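Local coordinates for chitin oligosaccahride binding protein NagB1 (PDB 7EHP), which binds chitin oligosaccharides such as N,N'-diacetylchitobiose, probably as the extracellular solute-binding component of a sugar uptake system, at residues A[272-284]-A[342-354]. Sequence-based numbering, arbitrary orientation.
Sequences GKGDGMINGGYSN and IQASELRQFPAFD. With NAG (2-acetamido-2-deoxy-beta-D-glucopyranose), chain C; NAG (2-acetamido-2-deoxy-beta-D-glucopyranose), chain B.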
loop_
_atom_site.group_PDB
_atom_site.type_symbol
_atom_site.label_atom_id
_atom_site.label_comp_id
_atom_site.label_asym_id
_atom_site.label_seq_id
_atom_site.Cartn_x
_atom_site.Cartn_y
_atom_site.Cartn_z
ATOM N N GLY A 272 -17.173 16.147 -3.574
ATOM C CA GLY A 272 -16.762 15.744 -4.900
ATOM C C GLY A 272 -17.227 14.326 -5.149
ATOM O O GLY A 272 -17.835 13.692 -4.284
ATOM N N LYS A 273 -16.920 13.828 -6.346
ATOM C CA LYS A 273 -17.463 12.574 -6.862
ATOM C C LYS A 273 -16.921 11.342 -6.155
ATOM O O LYS A 273 -17.405 10.238 -6.433
ATOM C CB LYS A 273 -17.195 12.502 -8.368
ATOM C CG LYS A 273 -17.659 13.796 -9.085
ATOM C CD LYS A 273 -17.620 13.714 -10.612
ATOM C CE LYS A 273 -16.475 14.560 -11.173
ATOM N NZ LYS A 273 -16.699 14.956 -12.591
ATOM N N GLY A 274 -15.956 11.489 -5.243
ATOM C CA GLY A 274 -15.385 10.338 -4.560
ATOM C C GLY A 274 -15.593 10.373 -3.060
ATOM O O GLY A 274 -14.911 9.660 -2.312
ATOM N N ASP A 275 -16.519 11.215 -2.598
ATOM C CA ASP A 275 -16.837 11.228 -1.180
ATOM C C ASP A 275 -17.378 9.864 -0.770
ATOM O O ASP A 275 -17.960 9.132 -1.577
ATOM C CB ASP A 275 -17.853 12.322 -0.841
ATOM C CG ASP A 275 -17.244 13.715 -0.857
ATOM O OD1 ASP A 275 -16.030 13.831 -1.102
ATOM O OD2 ASP A 275 -17.967 14.702 -0.603
ATOM N N GLY A 276 -17.155 9.521 0.499
ATOM C CA GLY A 276 -17.662 8.302 1.071
ATOM C C GLY A 276 -16.870 7.061 0.741
ATOM O O GLY A 276 -17.257 5.971 1.180
ATOM N N MET A 277 -15.785 7.178 -0.018
ATOM C CA MET A 277 -14.984 6.018 -0.379
ATOM C C MET A 277 -13.653 6.036 0.358
ATOM O O MET A 277 -13.205 7.065 0.867
ATOM C CB MET A 277 -14.742 5.952 -1.888
ATOM C CG MET A 277 -15.914 6.406 -2.723
ATOM S SD MET A 277 -15.523 6.250 -4.463
ATOM C CE MET A 277 -15.392 4.486 -4.617
ATOM N N ILE A 278 -13.022 4.872 0.414
ATOM C CA ILE A 278 -11.722 4.735 1.052
ATOM C C ILE A 278 -10.830 3.929 0.125
ATOM O O ILE A 278 -11.290 3.038 -0.594
ATOM C CB ILE A 278 -11.825 4.086 2.460
ATOM C CG1 ILE A 278 -10.501 4.231 3.223
ATOM C CG2 ILE A 278 -12.265 2.620 2.369
ATOM C CD1 ILE A 278 -10.614 3.928 4.738
ATOM N N ASN A 279 -9.548 4.279 0.122
ATOM C CA ASN A 279 -8.535 3.541 -0.624
ATOM C C ASN A 279 -8.241 2.216 0.087
ATOM O O ASN A 279 -7.841 2.200 1.257
ATOM C CB ASN A 279 -7.280 4.413 -0.749
ATOM C CG ASN A 279 -6.169 3.770 -1.566
ATOM O OD1 ASN A 279 -4.993 4.116 -1.407
ATOM N ND2 ASN A 279 -6.527 2.854 -2.450
ATOM N N GLY A 280 -8.448 1.107 -0.608
ATOM C CA GLY A 280 -8.208 -0.189 -0.003
ATOM C C GLY A 280 -8.367 -1.299 -1.013
ATOM O O GLY A 280 -8.980 -1.120 -2.070
ATOM N N GLY A 281 -7.801 -2.457 -0.676
ATOM C CA GLY A 281 -7.949 -3.613 -1.535
ATOM C C GLY A 281 -7.004 -4.728 -1.129
ATOM O O GLY A 281 -6.400 -4.700 -0.055
ATOM N N TYR A 282 -6.865 -5.687 -2.032
ATOM C CA TYR A 282 -6.128 -6.933 -1.792
ATOM C C TYR A 282 -4.986 -7.000 -2.800
ATOM O O TYR A 282 -5.025 -7.793 -3.746
ATOM C CB TYR A 282 -7.058 -8.148 -1.926
ATOM C CG TYR A 282 -8.268 -8.131 -1.022
ATOM C CD1 TYR A 282 -9.368 -7.324 -1.299
ATOM C CD2 TYR A 282 -8.319 -8.936 0.106
ATOM C CE1 TYR A 282 -10.479 -7.311 -0.460
ATOM C CE2 TYR A 282 -9.424 -8.937 0.941
ATOM C CZ TYR A 282 -10.499 -8.125 0.655
ATOM O OH TYR A 282 -11.581 -8.129 1.507
ATOM N N SER A 283 -3.966 -6.171 -2.592
ATOM C CA SER A 283 -3.050 -5.792 -3.664
ATOM C C SER A 283 -1.708 -6.507 -3.645
ATOM O O SER A 283 -1.062 -6.602 -4.696
ATOM C CB SER A 283 -2.767 -4.294 -3.580
ATOM O OG SER A 283 -2.123 -4.035 -2.343
ATOM N N ASN A 284 -1.237 -6.936 -2.474
ATOM C CA ASN A 284 0.163 -7.297 -2.282
ATOM C C ASN A 284 0.272 -8.628 -1.556
ATOM O O ASN A 284 -0.336 -8.818 -0.496
ATOM C CB ASN A 284 0.916 -6.225 -1.487
ATOM C CG ASN A 284 2.412 -6.507 -1.414
ATOM O OD1 ASN A 284 3.067 -6.209 -0.416
ATOM N ND2 ASN A 284 2.954 -7.088 -2.479
ATOM N N ILE A 342 -11.082 -1.474 10.503
ATOM C CA ILE A 342 -12.121 -2.359 9.970
ATOM C C ILE A 342 -13.431 -1.599 9.829
ATOM O O ILE A 342 -14.143 -1.719 8.823
ATOM C CB ILE A 342 -12.278 -3.600 10.869
ATOM C CG1 ILE A 342 -11.073 -4.520 10.713
ATOM C CG2 ILE A 342 -13.561 -4.353 10.521
ATOM C CD1 ILE A 342 -10.793 -4.885 9.258
ATOM N N GLN A 343 -13.760 -0.801 10.840
ATOM C CA GLN A 343 -14.862 0.149 10.779
ATOM C C GLN A 343 -14.784 1.004 9.516
ATOM O O GLN A 343 -15.725 1.046 8.717
ATOM C CB GLN A 343 -14.805 1.000 12.048
ATOM C CG GLN A 343 -15.822 2.089 12.247
ATOM C CD GLN A 343 -15.524 2.887 13.523
ATOM O OE1 GLN A 343 -14.532 2.631 14.220
ATOM N NE2 GLN A 343 -16.381 3.853 13.831
ATOM N N ALA A 344 -13.645 1.677 9.308
ATOM C CA ALA A 344 -13.511 2.564 8.157
ATOM C C ALA A 344 -13.484 1.811 6.833
ATOM O O ALA A 344 -13.716 2.425 5.790
ATOM C CB ALA A 344 -12.251 3.427 8.282
ATOM N N SER A 345 -13.208 0.506 6.846
ATOM C CA SER A 345 -13.173 -0.270 5.614
ATOM C C SER A 345 -14.554 -0.676 5.140
ATOM O O SER A 345 -14.676 -1.249 4.054
ATOM C CB SER A 345 -12.331 -1.531 5.788
ATOM O OG SER A 345 -13.137 -2.591 6.261
ATOM N N GLU A 346 -15.591 -0.418 5.933
ATOM C CA GLU A 346 -16.942 -0.747 5.504
ATOM C C GLU A 346 -17.393 0.141 4.352
ATOM O O GLU A 346 -18.366 -0.197 3.670
ATOM C CB GLU A 346 -17.892 -0.631 6.698
ATOM C CG GLU A 346 -17.485 -1.525 7.860
ATOM C CD GLU A 346 -18.619 -1.845 8.806
ATOM O OE1 GLU A 346 -19.484 -0.966 9.015
ATOM O OE2 GLU A 346 -18.644 -2.981 9.334
ATOM N N LEU A 347 -16.694 1.255 4.111
ATOM C CA LEU A 347 -17.037 2.174 3.033
ATOM C C LEU A 347 -16.741 1.557 1.670
ATOM O O LEU A 347 -16.026 0.561 1.544
ATOM C CB LEU A 347 -16.270 3.493 3.169
ATOM C CG LEU A 347 -16.063 4.033 4.583
ATOM C CD1 LEU A 347 -15.213 5.308 4.572
ATOM C CD2 LEU A 347 -17.407 4.271 5.266
ATOM N N ARG A 348 -17.314 2.169 0.640
ATOM C CA ARG A 348 -17.004 1.786 -0.729
ATOM C C ARG A 348 -15.515 1.978 -0.992
ATOM O O ARG A 348 -14.893 2.911 -0.479
ATOM C CB ARG A 348 -17.836 2.622 -1.697
ATOM C CG ARG A 348 -19.213 2.042 -1.998
ATOM C CD ARG A 348 -19.860 2.851 -3.087
ATOM N NE ARG A 348 -19.952 4.236 -2.649
ATOM C CZ ARG A 348 -19.480 5.264 -3.342
ATOM N NH1 ARG A 348 -18.882 5.049 -4.512
ATOM N NH2 ARG A 348 -19.596 6.501 -2.860
ATOM N N GLN A 349 -14.931 1.082 -1.780
ATOM C CA GLN A 349 -13.480 1.003 -1.862
ATOM C C GLN A 349 -12.980 1.212 -3.278
ATOM O O GLN A 349 -13.648 0.852 -4.248
ATOM C CB GLN A 349 -12.979 -0.340 -1.344
ATOM C CG GLN A 349 -13.720 -0.748 -0.116
ATOM C CD GLN A 349 -12.855 -1.479 0.839
ATOM O OE1 GLN A 349 -11.843 -2.068 0.454
ATOM N NE2 GLN A 349 -13.196 -1.394 2.117
ATOM N N PHE A 350 -11.786 1.788 -3.377
ATOM C CA PHE A 350 -11.087 1.848 -4.645
ATOM C C PHE A 350 -9.658 1.361 -4.457
ATOM O O PHE A 350 -9.081 1.518 -3.374
ATOM C CB PHE A 350 -11.107 3.272 -5.245
ATOM C CG PHE A 350 -10.589 4.358 -4.336
ATOM C CD1 PHE A 350 -11.417 4.956 -3.388
ATOM C CD2 PHE A 350 -9.301 4.852 -4.487
ATOM C CE1 PHE A 350 -10.954 5.984 -2.569
ATOM C CE2 PHE A 350 -8.837 5.879 -3.674
ATOM C CZ PHE A 350 -9.661 6.442 -2.712
ATOM N N PRO A 351 -9.073 0.739 -5.473
ATOM C CA PRO A 351 -7.698 0.250 -5.343
ATOM C C PRO A 351 -6.698 1.389 -5.487
ATOM O O PRO A 351 -7.026 2.495 -5.911
ATOM C CB PRO A 351 -7.565 -0.765 -6.489
ATOM C CG PRO A 351 -8.553 -0.313 -7.510
ATOM C CD PRO A 351 -9.705 0.294 -6.727
ATOM N N ALA A 352 -5.456 1.107 -5.100
ATOM C CA ALA A 352 -4.398 2.090 -5.301
ATOM C C ALA A 352 -4.216 2.336 -6.791
ATOM O O ALA A 352 -4.330 1.413 -7.602
ATOM C CB ALA A 352 -3.090 1.587 -4.683
ATOM N N PHE A 353 -3.921 3.590 -7.155
ATOM C CA PHE A 353 -3.758 3.942 -8.569
ATOM C C PHE A 353 -2.668 3.116 -9.264
ATOM O O PHE A 353 -2.774 2.836 -10.463
ATOM C CB PHE A 353 -3.457 5.447 -8.705
ATOM C CG PHE A 353 -2.003 5.807 -8.500
ATOM C CD1 PHE A 353 -1.485 5.949 -7.215
ATOM C CD2 PHE A 353 -1.169 6.011 -9.580
ATOM C CE1 PHE A 353 -0.139 6.261 -7.017
ATOM C CE2 PHE A 353 0.170 6.326 -9.394
ATOM C CZ PHE A 353 0.685 6.450 -8.116
ATOM N N ASP A 354 -1.607 2.730 -8.552
ATOM C CA ASP A 354 -0.535 1.958 -9.182
ATOM C C ASP A 354 -0.951 0.530 -9.532
ATOM O O ASP A 354 -0.184 -0.190 -10.195
ATOM C CB ASP A 354 0.677 1.920 -8.267
ATOM C CG ASP A 354 0.323 1.441 -6.881
ATOM O OD1 ASP A 354 0.400 0.214 -6.629
ATOM O OD2 ASP A 354 -0.069 2.283 -6.061
HETATM C C1 NAG C . 2.553 -0.225 -0.805
HETATM C C2 NAG C . 3.115 0.187 -2.161
HETATM C C3 NAG C . 2.188 1.190 -2.830
HETATM C C4 NAG C . 0.786 0.611 -2.929
HETATM C C5 NAG C . 0.298 0.169 -1.551
HETATM C C6 NAG C . -1.054 -0.509 -1.582
HETATM C C7 NAG C . 5.505 0.191 -2.733
HETATM C C8 NAG C . 6.819 0.857 -2.526
HETATM N N2 NAG C . 4.470 0.712 -2.057
HETATM O O3 NAG C . 2.678 1.485 -4.128
HETATM O O4 NAG C . -0.119 1.579 -3.442
HETATM O O5 NAG C . 1.222 -0.760 -0.969
HETATM O O6 NAG C . -1.092 -1.582 -2.513
HETATM O O7 NAG C . 5.376 -0.776 -3.490
HETATM C C1 NAG B . 4.031 -3.748 2.774
HETATM C C2 NAG B . 2.616 -3.825 2.205
HETATM C C3 NAG B . 2.529 -3.027 0.904
HETATM C C4 NAG B . 3.146 -1.632 1.047
HETATM C C5 NAG B . 4.488 -1.693 1.791
HETATM C C6 NAG B . 5.115 -0.350 2.102
HETATM C C7 NAG B . 1.663 -5.981 2.927
HETATM C C8 NAG B . 1.267 -7.361 2.491
HETATM N N2 NAG B . 2.203 -5.204 1.981
HETATM O O1 NAG B . 4.113 -4.509 3.930
HETATM O O3 NAG B . 1.164 -2.960 0.497
HETATM O O4 NAG B . 3.465 -1.177 -0.263
HETATM O O5 NAG B . 4.358 -2.400 3.031
HETATM O O6 NAG B . 6.474 -0.524 2.496
HETATM O O7 NAG B . 1.511 -5.594 4.085
HETATM O O HOH W 1 -19.024 4.278 1.002
#
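N279 lies across the ring of F350. Its CA sits over the ring centre; CB, on the same side, is already out past the rim, 3.6 Å from F350 CE2. With CG anti to the backbone N (chi1 -177°), the amide continues beyond the rim, nearly parallel to the ring (12°) but not stacked on it, until ND2 donates to F350 O at 3.0 Å. That oxygen lies in the amide plane, but ND2 stands above the carbonyl plane; G280 N reaches F350 O from the opposite face at 2.9 Å, so the carbonyl is gripped twice. The G280 bond belongs to a short parallel pairing, with I278 N to R348 O and F350 N to I278 O; the ND2 bond is a side-chain addition. The pairing joins 348-350 to strand 277-288 in a mixed sheet of the periplasmic-binding-protein fold. Beside F350, M277 CB touches the ring edge at CD1, while its CG lies over a face of the R348 guanidinium and its methyl CE comes within 3.5 Å of R348 NH1. I278, whose side chain leaves the other face of the sheet, puts CD1 against A344 CB at 3.9 Å. Past the pairing both segments run into the glycan site: S283 OG shares a hydrogen bond with O6 of the chain C sugar, and D354 OD2 accepts from its O4 at 2.7 Å, with R48 salt-bridged to D354 OD1.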